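Local atomic coordinates of mutual gliding-motility protein MglA (PDB entry 6H35), a protein that acts as an intracellular small-GTPase switch, binding and hydrolysing GTP to control the direction and speed of gliding and to coordinate social and adventurous motility. Residues T27-I32 with L76-G81; T49-T54 with Q82-A87; S105-M110 with N147-E152. All blocks are in the same frame, centred on the assembly; numbering follows the deposited sequence.

Contact 1 (T27-I32 with L76-G81). With GDP (guanosine-5'-diphosphate), chain C.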
loop_
_atom_site.group_PDB
_atom_site.type_symbol
_atom_site.label_atom_id
_atom_site.label_comp_id
_atom_site.label_asym_id
_atom_site.label_seq_id
_atom_site.Cartn_x
_atom_site.Cartn_y
_atom_site.Cartn_z
ATOM N N THR A 27 -7.744 -4.857 -6.087
ATOM C CA THR A 27 -7.341 -6.203 -6.480
ATOM C C THR A 27 -6.220 -6.726 -5.591
ATOM O O THR A 27 -6.242 -7.891 -5.175
ATOM C CB THR A 27 -6.919 -6.204 -7.947
ATOM O OG1 THR A 27 -7.978 -5.653 -8.736
ATOM C CG2 THR A 27 -6.638 -7.616 -8.421
ATOM N N ASN A 28 -5.232 -5.880 -5.291
ATOM C CA ASN A 28 -4.165 -6.267 -4.372
ATOM C C ASN A 28 -4.732 -6.685 -3.020
ATOM O O ASN A 28 -4.394 -7.755 -2.492
ATOM C CB ASN A 28 -3.179 -5.108 -4.201
ATOM C CG ASN A 28 -2.081 -5.106 -5.251
ATOM O OD1 ASN A 28 -0.967 -5.573 -5.006
ATOM N ND2 ASN A 28 -2.390 -4.573 -6.426
ATOM N N LEU A 29 -5.601 -5.853 -2.437
ATOM C CA LEU A 29 -6.108 -6.189 -1.109
ATOM C C LEU A 29 -7.018 -7.414 -1.154
ATOM O O LEU A 29 -7.000 -8.235 -0.231
ATOM C CB LEU A 29 -6.824 -4.992 -0.485
ATOM C CG LEU A 29 -5.972 -4.248 0.553
ATOM C CD1 LEU A 29 -4.856 -3.466 -0.118
ATOM C CD2 LEU A 29 -6.813 -3.328 1.432
ATOM N N GLN A 30 -7.784 -7.579 -2.236
ATOM C CA GLN A 30 -8.638 -8.754 -2.381
ATOM C C GLN A 30 -7.810 -10.031 -2.446
ATOM O O GLN A 30 -8.113 -11.020 -1.765
ATOM C CB GLN A 30 -9.507 -8.622 -3.632
ATOM C CG GLN A 30 -10.854 -7.951 -3.401
ATOM C CD GLN A 30 -11.633 -7.753 -4.691
ATOM O OE1 GLN A 30 -12.859 -7.652 -4.679
ATOM N NE2 GLN A 30 -10.922 -7.700 -5.813
ATOM N N TYR A 31 -6.761 -10.035 -3.272
ATOM C CA TYR A 31 -5.923 -11.224 -3.368
ATOM C C TYR A 31 -5.235 -11.519 -2.042
ATOM O O TYR A 31 -5.177 -12.678 -1.615
ATOM C CB TYR A 31 -4.891 -11.075 -4.485
ATOM C CG TYR A 31 -4.112 -12.351 -4.727
ATOM C CD1 TYR A 31 -2.948 -12.626 -4.015
ATOM C CD2 TYR A 31 -4.545 -13.287 -5.657
ATOM C CE1 TYR A 31 -2.243 -13.791 -4.223
ATOM C CE2 TYR A 31 -3.843 -14.455 -5.873
ATOM C CZ TYR A 31 -2.693 -14.702 -5.154
ATOM O OH TYR A 31 -1.987 -15.864 -5.364
ATOM N N ILE A 32 -4.702 -10.490 -1.373
ATOM C CA ILE A 32 -4.067 -10.720 -0.079
ATOM C C ILE A 32 -5.060 -11.324 0.902
ATOM O O ILE A 32 -4.744 -12.284 1.615
ATOM C CB ILE A 32 -3.467 -9.419 0.477
ATOM C CG1 ILE A 32 -2.314 -8.946 -0.396
ATOM C CG2 ILE A 32 -2.993 -9.627 1.916
ATOM C CD1 ILE A 32 -2.012 -7.482 -0.236
ATOM N N LEU A 76 -4.393 -3.009 6.410
ATOM C CA LEU A 76 -4.240 -2.614 5.017
ATOM C C LEU A 76 -5.441 -1.778 4.596
ATOM O O LEU A 76 -6.592 -2.158 4.857
ATOM C CB LEU A 76 -4.101 -3.835 4.098
ATOM C CG LEU A 76 -2.965 -4.842 4.357
ATOM C CD1 LEU A 76 -2.845 -5.865 3.232
ATOM C CD2 LEU A 76 -1.644 -4.140 4.564
ATOM N N TYR A 77 -5.160 -0.651 3.938
ATOM C CA TYR A 77 -6.154 0.310 3.479
ATOM C C TYR A 77 -5.899 0.637 2.016
ATOM O O TYR A 77 -4.754 0.890 1.629
ATOM C CB TYR A 77 -6.088 1.607 4.296
ATOM C CG TYR A 77 -6.751 1.536 5.643
ATOM C CD1 TYR A 77 -6.088 0.990 6.733
ATOM C CD2 TYR A 77 -8.039 2.024 5.836
ATOM C CE1 TYR A 77 -6.695 0.919 7.977
ATOM C CE2 TYR A 77 -8.652 1.955 7.075
ATOM C CZ TYR A 77 -7.972 1.404 8.140
ATOM O OH TYR A 77 -8.566 1.331 9.378
ATOM N N THR A 78 -6.950 0.638 1.204
ATOM C CA THR A 78 -6.862 1.318 -0.076
ATOM C C THR A 78 -7.272 2.772 0.125
ATOM O O THR A 78 -7.594 3.211 1.231
ATOM C CB THR A 78 -7.735 0.662 -1.146
ATOM O OG1 THR A 78 -9.115 0.932 -0.874
ATOM C CG2 THR A 78 -7.504 -0.836 -1.187
ATOM N N VAL A 79 -7.278 3.525 -0.967
ATOM C CA VAL A 79 -7.543 4.956 -0.916
ATOM C C VAL A 79 -8.574 5.247 -2.003
ATOM O O VAL A 79 -8.599 4.549 -3.026
ATOM C CB VAL A 79 -6.233 5.747 -1.082
ATOM C CG1 VAL A 79 -6.186 6.489 -2.399
ATOM C CG2 VAL A 79 -6.011 6.677 0.087
ATOM N N PRO A 80 -9.476 6.208 -1.815
ATOM C CA PRO A 80 -10.421 6.535 -2.889
ATOM C C PRO A 80 -9.713 7.188 -4.067
ATOM O O PRO A 80 -8.638 7.779 -3.930
ATOM C CB PRO A 80 -11.410 7.496 -2.217
ATOM C CG PRO A 80 -10.670 8.052 -1.050
ATOM C CD PRO A 80 -9.737 6.974 -0.586
ATOM N N GLY A 81 -10.333 7.069 -5.243
ATOM C CA GLY A 81 -9.684 7.476 -6.475
ATOM C C GLY A 81 -10.242 8.709 -7.158
ATOM O O GLY A 81 -9.600 9.253 -8.062
HETATM P PB GDP C . -8.519 0.381 -7.972
HETATM O O1B GDP C . -7.091 0.863 -7.843
HETATM O O2B GDP C . -9.367 1.605 -8.205
HETATM O O3B GDP C . -8.950 -0.339 -6.721
HETATM O O3A GDP C . -8.630 -0.612 -9.233
HETATM P PA GDP C . -9.176 -2.127 -9.174
HETATM O O1A GDP C . -8.422 -3.010 -8.212
HETATM O O2A GDP C . -10.656 -2.154 -8.899
HETATM O "O5'" GDP C . -8.907 -2.598 -10.682
HETATM C "C5'" GDP C . -9.607 -1.938 -11.729
HETATM C "C4'" GDP C . -9.743 -2.904 -12.889
HETATM O "O4'" GDP C . -8.448 -3.253 -13.371
HETATM C "C3'" GDP C . -10.397 -4.184 -12.419
HETATM O "O3'" GDP C . -11.392 -4.513 -13.383
HETATM C "C2'" GDP C . -9.301 -5.230 -12.428
HETATM O "O2'" GDP C . -9.795 -6.503 -12.848
HETATM C "C1'" GDP C . -8.309 -4.673 -13.430
HETATM N N9 GDP C . -6.916 -5.036 -13.093
HETATM C C8 GDP C . -6.286 -4.803 -11.926
HETATM N N7 GDP C . -5.005 -5.254 -11.969
HETATM C C5 GDP C . -4.799 -5.771 -13.199
HETATM C C6 GDP C . -3.676 -6.413 -13.919
HETATM O O6 GDP C . -2.570 -6.584 -13.364
HETATM N N1 GDP C . -3.878 -6.814 -15.177
HETATM C C2 GDP C . -5.060 -6.647 -15.804
HETATM N N2 GDP C . -5.182 -7.076 -17.085
HETATM N N3 GDP C . -6.134 -6.069 -15.206
HETATM C C4 GDP C . -6.064 -5.625 -13.930
#

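Contact 2 (T49-T54 with Q82-A87). With GDP (guanosine-5'-diphosphate), chain C.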
loop_
_atom_site.group_PDB
_atom_site.type_symbol
_atom_site.label_atom_id
_atom_site.label_comp_id
_atom_site.label_asym_id
_atom_site.label_seq_id
_atom_site.Cartn_x
_atom_site.Cartn_y
_atom_site.Cartn_z
ATOM N N THR A 49 -19.536 4.470 -2.175
ATOM C CA THR A 49 -20.564 5.443 -2.517
ATOM C C THR A 49 -20.991 5.209 -3.958
ATOM O O THR A 49 -20.662 4.174 -4.542
ATOM C CB THR A 49 -20.065 6.878 -2.335
ATOM O OG1 THR A 49 -19.072 7.172 -3.324
ATOM C CG2 THR A 49 -19.468 7.068 -0.951
ATOM N N GLU A 50 -21.720 6.157 -4.543
ATOM C CA GLU A 50 -22.106 6.016 -5.941
ATOM C C GLU A 50 -20.920 6.148 -6.887
ATOM O O GLU A 50 -20.999 5.673 -8.025
ATOM C CB GLU A 50 -23.169 7.053 -6.298
ATOM C CG GLU A 50 -24.532 6.758 -5.704
ATOM C CD GLU A 50 -25.427 7.978 -5.660
ATOM O OE1 GLU A 50 -25.013 9.044 -6.170
ATOM O OE2 GLU A 50 -26.547 7.867 -5.114
ATOM N N THR A 51 -19.819 6.769 -6.447
ATOM C CA THR A 51 -18.694 7.052 -7.332
ATOM C C THR A 51 -17.346 6.533 -6.851
ATOM O O THR A 51 -16.393 6.564 -7.637
ATOM C CB THR A 51 -18.556 8.567 -7.568
ATOM O OG1 THR A 51 -18.301 9.227 -6.322
ATOM C CG2 THR A 51 -19.825 9.135 -8.182
ATOM N N ASP A 52 -17.217 6.076 -5.608
ATOM C CA ASP A 52 -15.907 5.716 -5.080
ATOM C C ASP A 52 -16.064 4.668 -3.987
ATOM O O ASP A 52 -17.175 4.312 -3.589
ATOM C CB ASP A 52 -15.166 6.953 -4.552
ATOM C CG ASP A 52 -13.670 6.898 -4.810
ATOM O OD1 ASP A 52 -13.111 5.785 -4.889
ATOM O OD2 ASP A 52 -13.047 7.975 -4.935
ATOM N N ARG A 53 -14.926 4.175 -3.501
ATOM C CA ARG A 53 -14.926 3.166 -2.452
ATOM C C ARG A 53 -13.575 3.167 -1.749
ATOM O O ARG A 53 -12.582 3.692 -2.261
ATOM C CB ARG A 53 -15.241 1.773 -3.011
ATOM C CG ARG A 53 -14.109 1.171 -3.815
ATOM C CD ARG A 53 -14.562 -0.033 -4.624
ATOM N NE ARG A 53 -13.521 -0.464 -5.554
ATOM C CZ ARG A 53 -13.628 -1.509 -6.367
ATOM N NH1 ARG A 53 -14.734 -2.243 -6.368
ATOM N NH2 ARG A 53 -12.628 -1.826 -7.177
ATOM N N THR A 54 -13.566 2.582 -0.556
ATOM C CA THR A 54 -12.356 2.320 0.208
ATOM C C THR A 54 -12.446 0.907 0.765
ATOM O O THR A 54 -13.515 0.471 1.200
ATOM C CB THR A 54 -12.172 3.338 1.345
ATOM O OG1 THR A 54 -12.096 4.656 0.793
ATOM C CG2 THR A 54 -10.897 3.058 2.127
ATOM N N GLN A 82 -11.425 9.165 -6.752
ATOM C CA GLN A 82 -12.022 10.335 -7.379
ATOM C C GLN A 82 -11.346 11.610 -6.889
ATOM O O GLN A 82 -10.897 11.699 -5.744
ATOM C CB GLN A 82 -13.526 10.392 -7.099
ATOM C CG GLN A 82 -14.305 9.187 -7.614
ATOM C CD GLN A 82 -14.493 9.201 -9.122
ATOM O OE1 GLN A 82 -13.993 10.085 -9.817
ATOM N NE2 GLN A 82 -15.220 8.214 -9.635
ATOM N N VAL A 83 -11.289 12.613 -7.771
ATOM C CA VAL A 83 -10.567 13.845 -7.464
ATOM C C VAL A 83 -11.122 14.557 -6.235
ATOM O O VAL A 83 -10.394 15.310 -5.582
ATOM C CB VAL A 83 -10.578 14.797 -8.682
ATOM C CG1 VAL A 83 -9.934 14.142 -9.897
ATOM C CG2 VAL A 83 -11.991 15.248 -8.999
ATOM N N PHE A 84 -12.392 14.337 -5.891
ATOM C CA PHE A 84 -13.051 15.121 -4.854
ATOM C C PHE A 84 -13.045 14.441 -3.487
ATOM O O PHE A 84 -13.817 14.838 -2.607
ATOM C CB PHE A 84 -14.486 15.453 -5.271
ATOM C CG PHE A 84 -15.244 14.284 -5.827
ATOM C CD1 PHE A 84 -15.831 13.356 -4.982
ATOM C CD2 PHE A 84 -15.379 14.120 -7.195
ATOM C CE1 PHE A 84 -16.529 12.278 -5.491
ATOM C CE2 PHE A 84 -16.079 13.048 -7.712
ATOM C CZ PHE A 84 -16.654 12.126 -6.855
ATOM N N TYR A 85 -12.185 13.438 -3.277
ATOM C CA TYR A 85 -12.069 12.772 -1.983
ATOM C C TYR A 85 -10.670 12.916 -1.395
ATOM O O TYR A 85 -10.231 12.079 -0.599
ATOM C CB TYR A 85 -12.461 11.298 -2.091
ATOM C CG TYR A 85 -13.952 11.075 -1.973
ATOM C CD1 TYR A 85 -14.662 11.568 -0.887
ATOM C CD2 TYR A 85 -14.651 10.382 -2.953
ATOM C CE1 TYR A 85 -16.022 11.376 -0.778
ATOM C CE2 TYR A 85 -16.012 10.185 -2.851
ATOM C CZ TYR A 85 -16.693 10.684 -1.764
ATOM O OH TYR A 85 -18.051 10.488 -1.659
ATOM N N ASP A 86 -9.972 13.996 -1.755
ATOM C CA ASP A 86 -8.603 14.193 -1.287
ATOM C C ASP A 86 -8.538 14.249 0.232
ATOM O O ASP A 86 -7.637 13.659 0.843
ATOM C CB ASP A 86 -8.017 15.463 -1.902
ATOM C CG ASP A 86 -6.502 15.477 -1.869
ATOM O OD1 ASP A 86 -5.896 14.415 -2.120
ATOM O OD2 ASP A 86 -5.913 16.545 -1.591
ATOM N N ALA A 87 -9.494 14.942 0.859
ATOM C CA ALA A 87 -9.571 14.946 2.315
ATOM C C ALA A 87 -9.542 13.525 2.862
ATOM O O ALA A 87 -8.740 13.205 3.749
ATOM C CB ALA A 87 -10.829 15.680 2.775
HETATM P PB GDP C . -8.519 0.381 -7.972
HETATM O O1B GDP C . -7.091 0.863 -7.843
HETATM O O2B GDP C . -9.367 1.605 -8.205
HETATM O O3B GDP C . -8.950 -0.339 -6.721
HETATM O O3A GDP C . -8.630 -0.612 -9.233
HETATM P PA GDP C . -9.176 -2.127 -9.174
HETATM O O1A GDP C . -8.422 -3.010 -8.212
HETATM O O2A GDP C . -10.656 -2.154 -8.899
HETATM O "O5'" GDP C . -8.907 -2.598 -10.682
HETATM C "C5'" GDP C . -9.607 -1.938 -11.729
HETATM C "C4'" GDP C . -9.743 -2.904 -12.889
HETATM O "O4'" GDP C . -8.448 -3.253 -13.371
HETATM C "C3'" GDP C . -10.397 -4.184 -12.419
HETATM O "O3'" GDP C . -11.392 -4.513 -13.383
HETATM C "C2'" GDP C . -9.301 -5.230 -12.428
HETATM O "O2'" GDP C . -9.795 -6.503 -12.848
HETATM C "C1'" GDP C . -8.309 -4.673 -13.430
HETATM N N9 GDP C . -6.916 -5.036 -13.093
HETATM C C8 GDP C . -6.286 -4.803 -11.926
HETATM N N7 GDP C . -5.005 -5.254 -11.969
HETATM C C5 GDP C . -4.799 -5.771 -13.199
HETATM C C6 GDP C . -3.676 -6.413 -13.919
HETATM O O6 GDP C . -2.570 -6.584 -13.364
HETATM N N1 GDP C . -3.878 -6.814 -15.177
HETATM C C2 GDP C . -5.060 -6.647 -15.804
HETATM N N2 GDP C . -5.182 -7.076 -17.085
HETATM N N3 GDP C . -6.134 -6.069 -15.206
HETATM C C4 GDP C . -6.064 -5.625 -13.930
#

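Contact 3 (S105-M110 with N147-E152)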
loop_
_atom_site.group_PDB
_atom_site.type_symbol
_atom_site.label_atom_id
_atom_site.label_comp_id
_atom_site.label_asym_id
_atom_site.label_seq_id
_atom_site.Cartn_x
_atom_site.Cartn_y
_atom_site.Cartn_z
ATOM N N SER A 105 0.641 0.232 -15.290
ATOM C CA SER A 105 1.723 0.232 -16.277
ATOM C C SER A 105 1.275 0.621 -17.677
ATOM O O SER A 105 2.130 0.727 -18.565
ATOM C CB SER A 105 2.401 -1.139 -16.356
ATOM O OG SER A 105 3.083 -1.463 -15.154
ATOM N N GLN A 106 -0.021 0.813 -17.910
ATOM C CA GLN A 106 -0.477 1.228 -19.229
ATOM C C GLN A 106 0.065 2.609 -19.557
ATOM O O GLN A 106 0.062 3.507 -18.711
ATOM C CB GLN A 106 -1.998 1.249 -19.291
ATOM C CG GLN A 106 -2.641 -0.109 -19.220
ATOM C CD GLN A 106 -4.144 -0.015 -19.086
ATOM O OE1 GLN A 106 -4.885 -0.376 -20.000
ATOM N NE2 GLN A 106 -4.606 0.474 -17.940
ATOM N N ILE A 107 0.532 2.778 -20.795
ATOM C CA ILE A 107 1.074 4.069 -21.205
ATOM C C ILE A 107 0.025 5.163 -21.025
ATOM O O ILE A 107 0.314 6.240 -20.480
ATOM C CB ILE A 107 1.617 3.987 -22.649
ATOM C CG1 ILE A 107 2.483 5.200 -22.979
ATOM C CG2 ILE A 107 0.508 3.817 -23.677
ATOM C CD1 ILE A 107 3.327 5.011 -24.223
ATOM N N GLU A 108 -1.229 4.867 -21.387
ATOM C CA GLU A 108 -2.316 5.832 -21.296
ATOM C C GLU A 108 -2.643 6.222 -19.863
ATOM O O GLU A 108 -3.535 7.050 -19.658
ATOM C CB GLU A 108 -3.572 5.278 -21.977
ATOM C CG GLU A 108 -3.382 4.928 -23.448
ATOM C CD GLU A 108 -2.957 3.485 -23.647
ATOM O OE1 GLU A 108 -2.648 2.815 -22.635
ATOM O OE2 GLU A 108 -2.929 3.025 -24.811
ATOM N N ARG A 109 -1.956 5.657 -18.874
ATOM C CA ARG A 109 -2.197 5.995 -17.481
ATOM C C ARG A 109 -0.974 6.579 -16.789
ATOM O O ARG A 109 -1.049 6.878 -15.586
ATOM C CB ARG A 109 -2.688 4.759 -16.715
ATOM C CG ARG A 109 -4.012 4.201 -17.219
ATOM C CD ARG A 109 -5.142 5.207 -17.018
ATOM N NE ARG A 109 -5.590 5.316 -15.627
ATOM C CZ ARG A 109 -6.253 6.366 -15.146
ATOM N NH1 ARG A 109 -6.529 7.393 -15.944
ATOM N NH2 ARG A 109 -6.635 6.403 -13.875
ATOM N N MET A 110 0.130 6.792 -17.518
ATOM C CA MET A 110 1.379 7.197 -16.869
ATOM C C MET A 110 1.226 8.555 -16.196
ATOM O O MET A 110 1.515 8.712 -14.998
ATOM C CB MET A 110 2.512 7.242 -17.892
ATOM C CG MET A 110 3.045 5.876 -18.252
ATOM S SD MET A 110 3.496 4.964 -16.762
ATOM C CE MET A 110 4.839 5.972 -16.135
ATOM N N ASN A 147 -0.039 -2.833 -23.789
ATOM C CA ASN A 147 0.377 -1.438 -23.759
ATOM C C ASN A 147 1.167 -1.086 -22.498
ATOM O O ASN A 147 1.237 0.093 -22.131
ATOM C CB ASN A 147 -0.842 -0.518 -23.899
ATOM C CG ASN A 147 -1.962 -0.872 -22.935
ATOM O OD1 ASN A 147 -2.059 -2.008 -22.468
ATOM N ND2 ASN A 147 -2.823 0.100 -22.642
ATOM N N ALA A 148 1.773 -2.074 -21.840
ATOM C CA ALA A 148 2.519 -1.829 -20.612
ATOM C C ALA A 148 3.853 -1.166 -20.920
ATOM O O ALA A 148 4.599 -1.626 -21.789
ATOM C CB ALA A 148 2.748 -3.138 -19.856
ATOM N N VAL A 149 4.162 -0.090 -20.194
ATOM C CA VAL A 149 5.420 0.615 -20.405
ATOM C C VAL A 149 6.577 -0.222 -19.863
ATOM O O VAL A 149 6.423 -0.997 -18.908
ATOM C CB VAL A 149 5.367 2.008 -19.746
ATOM C CG1 VAL A 149 6.690 2.746 -19.884
ATOM C CG2 VAL A 149 4.259 2.832 -20.360
ATOM N N THR A 150 7.740 -0.091 -20.499
ATOM C CA THR A 150 8.938 -0.755 -20.001
ATOM C C THR A 150 9.239 -0.310 -18.575
ATOM O O THR A 150 8.894 0.800 -18.155
ATOM C CB THR A 150 10.138 -0.454 -20.898
ATOM O OG1 THR A 150 10.312 0.962 -21.010
ATOM C CG2 THR A 150 9.930 -1.031 -22.279
ATOM N N VAL A 151 9.889 -1.199 -17.823
ATOM C CA VAL A 151 10.213 -0.902 -16.435
ATOM C C VAL A 151 11.174 0.278 -16.335
ATOM O O VAL A 151 11.076 1.082 -15.404
ATOM C CB VAL A 151 10.773 -2.166 -15.757
ATOM C CG1 VAL A 151 11.385 -1.835 -14.404
ATOM C CG2 VAL A 151 9.670 -3.211 -15.607
ATOM N N GLU A 152 12.101 0.418 -17.290
ATOM C CA GLU A 152 13.088 1.496 -17.224
ATOM C C GLU A 152 12.433 2.869 -17.331
ATOM O O GLU A 152 12.807 3.802 -16.609
ATOM C CB GLU A 152 14.133 1.323 -18.324
ATOM C CG GLU A 152 14.607 -0.105 -18.504
ATOM C CD GLU A 152 13.868 -0.828 -19.615
ATOM O OE1 GLU A 152 13.827 -0.297 -20.748
ATOM O OE2 GLU A 152 13.325 -1.923 -19.346
#

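Contact 1 (T27-I32 with L76-G81)
Leu29 of helix 25-35 lies with its branched end against Leu76 of strand 71-77 and Thr78 two residues on. The dense part is built round one methyl: Leu29 CD2 sits 3.8 Å from Leu76 CB, and 3.7 Å separates the same CD2 from Thr78 CG2. The patch is looser a turn further along the helix, where Ile32 meets Leu76 through methyl ends, CD1 to CD1 at 3.9 Å, the two side chains crossing at about a right angle. Branched aliphatics suit this buried seam, which Tyr17 of strand 10-18 helps to close. Thr78 suits its place because one branch is apolar and the other polar: with CG2 anti to its carbonyl carbon (chi1 72° for OG1) the methyl faces Leu29, while OG1 bonds to Leu55 N on the neighbouring strand. Solvent lies along the helix face bearing Gln30, whereas Tyr77 packs on the far face of the sheet with Phe56 and Ile92. Thr27 serves the nucleotide, gripping GDP O1A through N at 2.9 Å and OG1 at 2.7 Å. The side chains meet through carbon alone, without a polar bond between the segments, consistent with burial of aliphatic surface, here and on Tyr17, keeping the helix against the sheet.

Contact 2 (T49-T54 with Q82-A87)
This is a polar surface contact between two loops, the turn that leads into strand 53-59 and the segment running from Gln82 into helix 86-93. Asp52 is its centre: OD2 accepts the backbone N of Gln82 at 2.7 Å, on the syn side but 33° out of the carboxylate plane. The other oxygen, OD1, takes Arg53 N from the anti side and probably Gly81 N; bonds at both oxygens should restrain the rotation of the carboxylate. Gln82 returns the grip, its chain bent at chi2 (-75°) to bring NE2 within 2.8 Å of Thr51 O, a nearly straight bond with the oxygen in the amide plane. In small GTPases the loop with Gln82 belongs to switch II, and Gln82 is a predicted GTP-binding residue. Two aromatic rings flank these bonds by their edges. Phe84 brings CZ to 3.4 Å from Thr51 OG1, and Tyr85, the N-cap residue of the helix, sets CD2 3.5 Å from Asp52 OD2. The turn is itself braced by Thr49, whose OG1 accepts from Thr51 N and Asp52 N as an ST turn and ST motif. Arg53 extends the other way, its guanidinium edge reaching GDP with NH2 2.6 Å from O2A.

Contact 3 (S105-M110 with N147-E152)
Ser105 and Val149 begin the contact backbone to backbone, Ser105 O accepting Val149 N at 2.7 Å. A small side chain at Ser105 is compatible with the close approach, its CB 4.0 Å from Ala148 CB. Gln106 follows, opposite Ala148 in a single beta bridge. Its extended side chain crosses that of Asn147, the two amide planes almost perpendicular, and OE1 receives a weak bond from Asn147 ND2, while NE2 is held by Asp104. Ile107 completes the bridge through its N, bonded to Asn147 O at 3.1 Å, and its branched CB presses on Val149 CG2 at 3.7 Å. Glu108 bends back at chi2 (91°), which carries OE1 to 2.7 Å from Asn147 ND2. That bond meets the carboxylate on the syn side, with the donor 21° out of its plane; an amide suits position 147 because its NH2 can donate to Glu108 and, weakly, to Gln106. At the start of helix 110-126, the flexible Met110 fits CG against Val149 CG2 at 3.9 Å, closing an apolar patch that Met154 of helix 151-158 extends. Asn141, whose ND2 binds GDP, gives its backbone O to Ser105 OG, and Arg143 adds a weak bond to the same hydroxyl. These are the loops flanking the NKxD motif (Asn141 to Asp144) on the base side of the nucleotide site in a Ras-like GTPase.

In the fold
Contacts 1 and 2 are neighbours, their centres 14 Å apart, and they touch where Gly81 and Pro80 meet Asp52. Their segments alternate along the chain, and strands 53-59 and 71-77 are adjacent in the central sheet. Contact 3 follows later in sequence, about 21 Å from contact 1 and 25 Å from contact 2 between centres, and touches neither. It joins the loops after strands 98-104 and 136-141, farther across the same sheet. Together they flank the nucleotide site of one P-loop domain: contacts 1 and 2, with helix 25-35 and the two loops of contact 2, at the phosphates, and contact 3 on the base side, not touching GDP.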